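Local coordinates for sperm autoantigenic protein 17 (Danio rerio, PDB 7MY4) that probably dimerizes through an RIIa-type docking and dimerization domain and, as in related proteins, binds amphipathic helices of A-kinase anchoring proteins, at residues 23-28 and 43-48. Sequence-based numbering, arbitrary orientation.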
loop_
_atom_site.group_PDB
_atom_site.type_symbol
_atom_site.label_atom_id
_atom_site.label_comp_id
_atom_site.label_asym_id
_atom_site.label_seq_id
_atom_site.Cartn_x
_atom_site.Cartn_y
_atom_site.Cartn_z
ATOM N N GLU A 23 -9.469 -3.567 5.275
ATOM C CA GLU A 23 -10.671 -2.736 5.273
ATOM C C GLU A 23 -10.653 -1.747 4.114
ATOM O O GLU A 23 -11.690 -1.477 3.493
ATOM C CB GLU A 23 -10.797 -1.987 6.601
ATOM C CG GLU A 23 -12.087 -1.138 6.625
ATOM C CD GLU A 23 -12.399 -0.480 7.946
ATOM O OE1 GLU A 23 -11.900 -0.941 8.997
ATOM O OE2 GLU A 23 -13.198 0.501 7.940
ATOM N N GLY A 24 -9.480 -1.189 3.808
ATOM C CA GLY A 24 -9.392 -0.224 2.717
ATOM C C GLY A 24 -9.721 -0.862 1.383
ATOM O O GLY A 24 -10.478 -0.315 0.573
ATOM N N LEU A 25 -9.162 -2.043 1.146
ATOM C CA LEU A 25 -9.530 -2.801 -0.041
ATOM C C LEU A 25 -11.029 -3.057 -0.056
ATOM O O LEU A 25 -11.708 -2.832 -1.064
ATOM C CB LEU A 25 -8.762 -4.122 -0.061
ATOM C CG LEU A 25 -9.216 -5.115 -1.136
ATOM C CD1 LEU A 25 -8.946 -4.551 -2.528
ATOM C CD2 LEU A 25 -8.546 -6.444 -0.934
ATOM N N THR A 26 -11.550 -3.554 1.056
ATOM C CA THR A 26 -12.951 -3.964 1.108
ATOM C C THR A 26 -13.872 -2.803 0.814
ATOM O O THR A 26 -14.829 -2.928 0.039
ATOM C CB THR A 26 -13.238 -4.553 2.493
ATOM O OG1 THR A 26 -12.421 -5.715 2.665
ATOM C CG2 THR A 26 -14.717 -4.926 2.629
ATOM N N ARG A 27 -13.608 -1.657 1.429
ATOM C CA ARG A 27 -14.477 -0.513 1.203
ATOM C C ARG A 27 -14.416 -0.047 -0.242
ATOM O O ARG A 27 -15.433 0.392 -0.794
ATOM C CB ARG A 27 -14.113 0.597 2.172
ATOM C CG ARG A 27 -14.579 0.225 3.564
ATOM C CD ARG A 27 -14.622 1.391 4.462
ATOM N NE ARG A 27 -14.915 1.118 5.866
ATOM C CZ ARG A 27 -16.127 1.131 6.415
ATOM N NH1 ARG A 27 -17.219 1.363 5.688
ATOM N NH2 ARG A 27 -16.257 0.927 7.720
ATOM N N GLU A 28 -13.249 -0.140 -0.886
ATOM C CA GLU A 28 -13.200 0.294 -2.282
ATOM C C GLU A 28 -13.884 -0.720 -3.201
ATOM O O GLU A 28 -14.549 -0.326 -4.168
ATOM C CB GLU A 28 -11.762 0.562 -2.720
ATOM C CG GLU A 28 -11.161 1.819 -2.095
ATOM C CD GLU A 28 -12.023 3.058 -2.269
ATOM O OE1 GLU A 28 -12.298 3.438 -3.436
ATOM O OE2 GLU A 28 -12.454 3.638 -1.236
ATOM N N VAL A 43 -5.198 -3.945 -8.870
ATOM C CA VAL A 43 -5.096 -2.523 -9.184
ATOM C C VAL A 43 -5.110 -1.687 -7.915
ATOM O O VAL A 43 -4.361 -0.708 -7.796
ATOM C CB VAL A 43 -6.213 -2.101 -10.136
ATOM C CG1 VAL A 43 -6.163 -0.573 -10.326
ATOM C CG2 VAL A 43 -6.078 -2.855 -11.454
ATOM N N TYR A 44 -5.961 -2.052 -6.951
ATOM C CA TYR A 44 -6.015 -1.341 -5.680
ATOM C C TYR A 44 -4.639 -1.255 -5.031
ATOM O O TYR A 44 -4.208 -0.172 -4.607
ATOM C CB TYR A 44 -7.015 -2.029 -4.730
ATOM C CG TYR A 44 -7.050 -1.344 -3.376
ATOM C CD1 TYR A 44 -7.809 -0.219 -3.184
ATOM C CD2 TYR A 44 -6.309 -1.806 -2.308
ATOM C CE1 TYR A 44 -7.834 0.434 -1.967
ATOM C CE2 TYR A 44 -6.329 -1.164 -1.079
ATOM C CZ TYR A 44 -7.077 -0.042 -0.911
ATOM O OH TYR A 44 -7.106 0.632 0.303
ATOM N N PHE A 45 -3.942 -2.390 -4.909
ATOM C CA PHE A 45 -2.649 -2.376 -4.223
ATOM C C PHE A 45 -1.589 -1.696 -5.070
ATOM O O PHE A 45 -0.741 -0.977 -4.537
ATOM C CB PHE A 45 -2.234 -3.789 -3.826
ATOM C CG PHE A 45 -3.024 -4.294 -2.657
ATOM C CD1 PHE A 45 -2.826 -3.747 -1.400
ATOM C CD2 PHE A 45 -4.010 -5.231 -2.817
ATOM C CE1 PHE A 45 -3.581 -4.164 -0.333
ATOM C CE2 PHE A 45 -4.772 -5.651 -1.732
ATOM C CZ PHE A 45 -4.553 -5.116 -0.505
ATOM N N THR A 46 -1.651 -1.847 -6.389
ATOM C CA THR A 46 -0.727 -1.099 -7.239
ATOM C C THR A 46 -0.867 0.396 -7.007
ATOM O O THR A 46 0.131 1.109 -6.829
ATOM C CB THR A 46 -0.961 -1.466 -8.710
ATOM O OG1 THR A 46 -0.699 -2.863 -8.888
ATOM C CG2 THR A 46 -0.047 -0.643 -9.604
ATOM N N GLU A 47 -2.104 0.895 -6.990
ATOM C CA GLU A 47 -2.317 2.328 -6.824
ATOM C C GLU A 47 -1.992 2.774 -5.400
ATOM O O GLU A 47 -1.474 3.881 -5.197
ATOM C CB GLU A 47 -3.753 2.695 -7.204
ATOM C CG GLU A 47 -4.043 2.563 -8.697
ATOM C CD GLU A 47 -3.106 3.403 -9.562
ATOM O OE1 GLU A 47 -2.998 4.626 -9.307
ATOM O OE2 GLU A 47 -2.464 2.839 -10.474
ATOM N N LEU A 48 -2.281 1.931 -4.399
ATOM C CA LEU A 48 -1.935 2.282 -3.020
ATOM C C LEU A 48 -0.425 2.392 -2.861
ATOM O O LEU A 48 0.087 3.298 -2.183
ATOM C CB LEU A 48 -2.505 1.227 -2.070
ATOM C CG LEU A 48 -2.284 1.489 -0.584
ATOM C CD1 LEU A 48 -3.030 2.700 -0.104
ATOM C CD2 LEU A 48 -2.694 0.253 0.207
#
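Tyr44 reaches from one helix onto the backbone of the other, its ring laid against the turn formed by Gly24, Leu25 and Glu28. With CG anti to the backbone N (chi1 178°), the side chain extends straight out from its helix. Tyr44 CB already touches Leu25 CD1 at 3.9 Å, and as the ring begins Leu25 CD1 lies 3.8 Å from Tyr44 CD2. Farther out, Leu25 CA sits over one ring face in a CH-pi contact, 3.9 Å from the centroid of the Tyr44 ring and 16° off its normal. Obliquely, Glu28 CG comes within 3.6 Å of Tyr44 CE1. In the conformer modelled here, the Glu28 chain then bends at chi2 and leads the carboxylate away from the facing helix. At the tip, Tyr44 OH rests 3.2 Å from Gly24 C, where the glycine exposes its backbone to the hydroxyl. Leu25 N also lies near Tyr44 OH, but the geometry does not make a hydrogen bond, and the contact is essentially apolar. The second methyl of Leu25, CD2, touches Phe45 CE2 at 3.9 Å. Helices 18-32 and 37-55 form the helix-turn-helix protomer of an RIIa-type docking and dimerization domain, as in relatives that pair into a four-helix bundle. The two segments run at 121° to each other; Phe45 and Leu48 extend the interface onto Leu21, while Leu25 reaches Ala41 and Glu28 reaches Phe40.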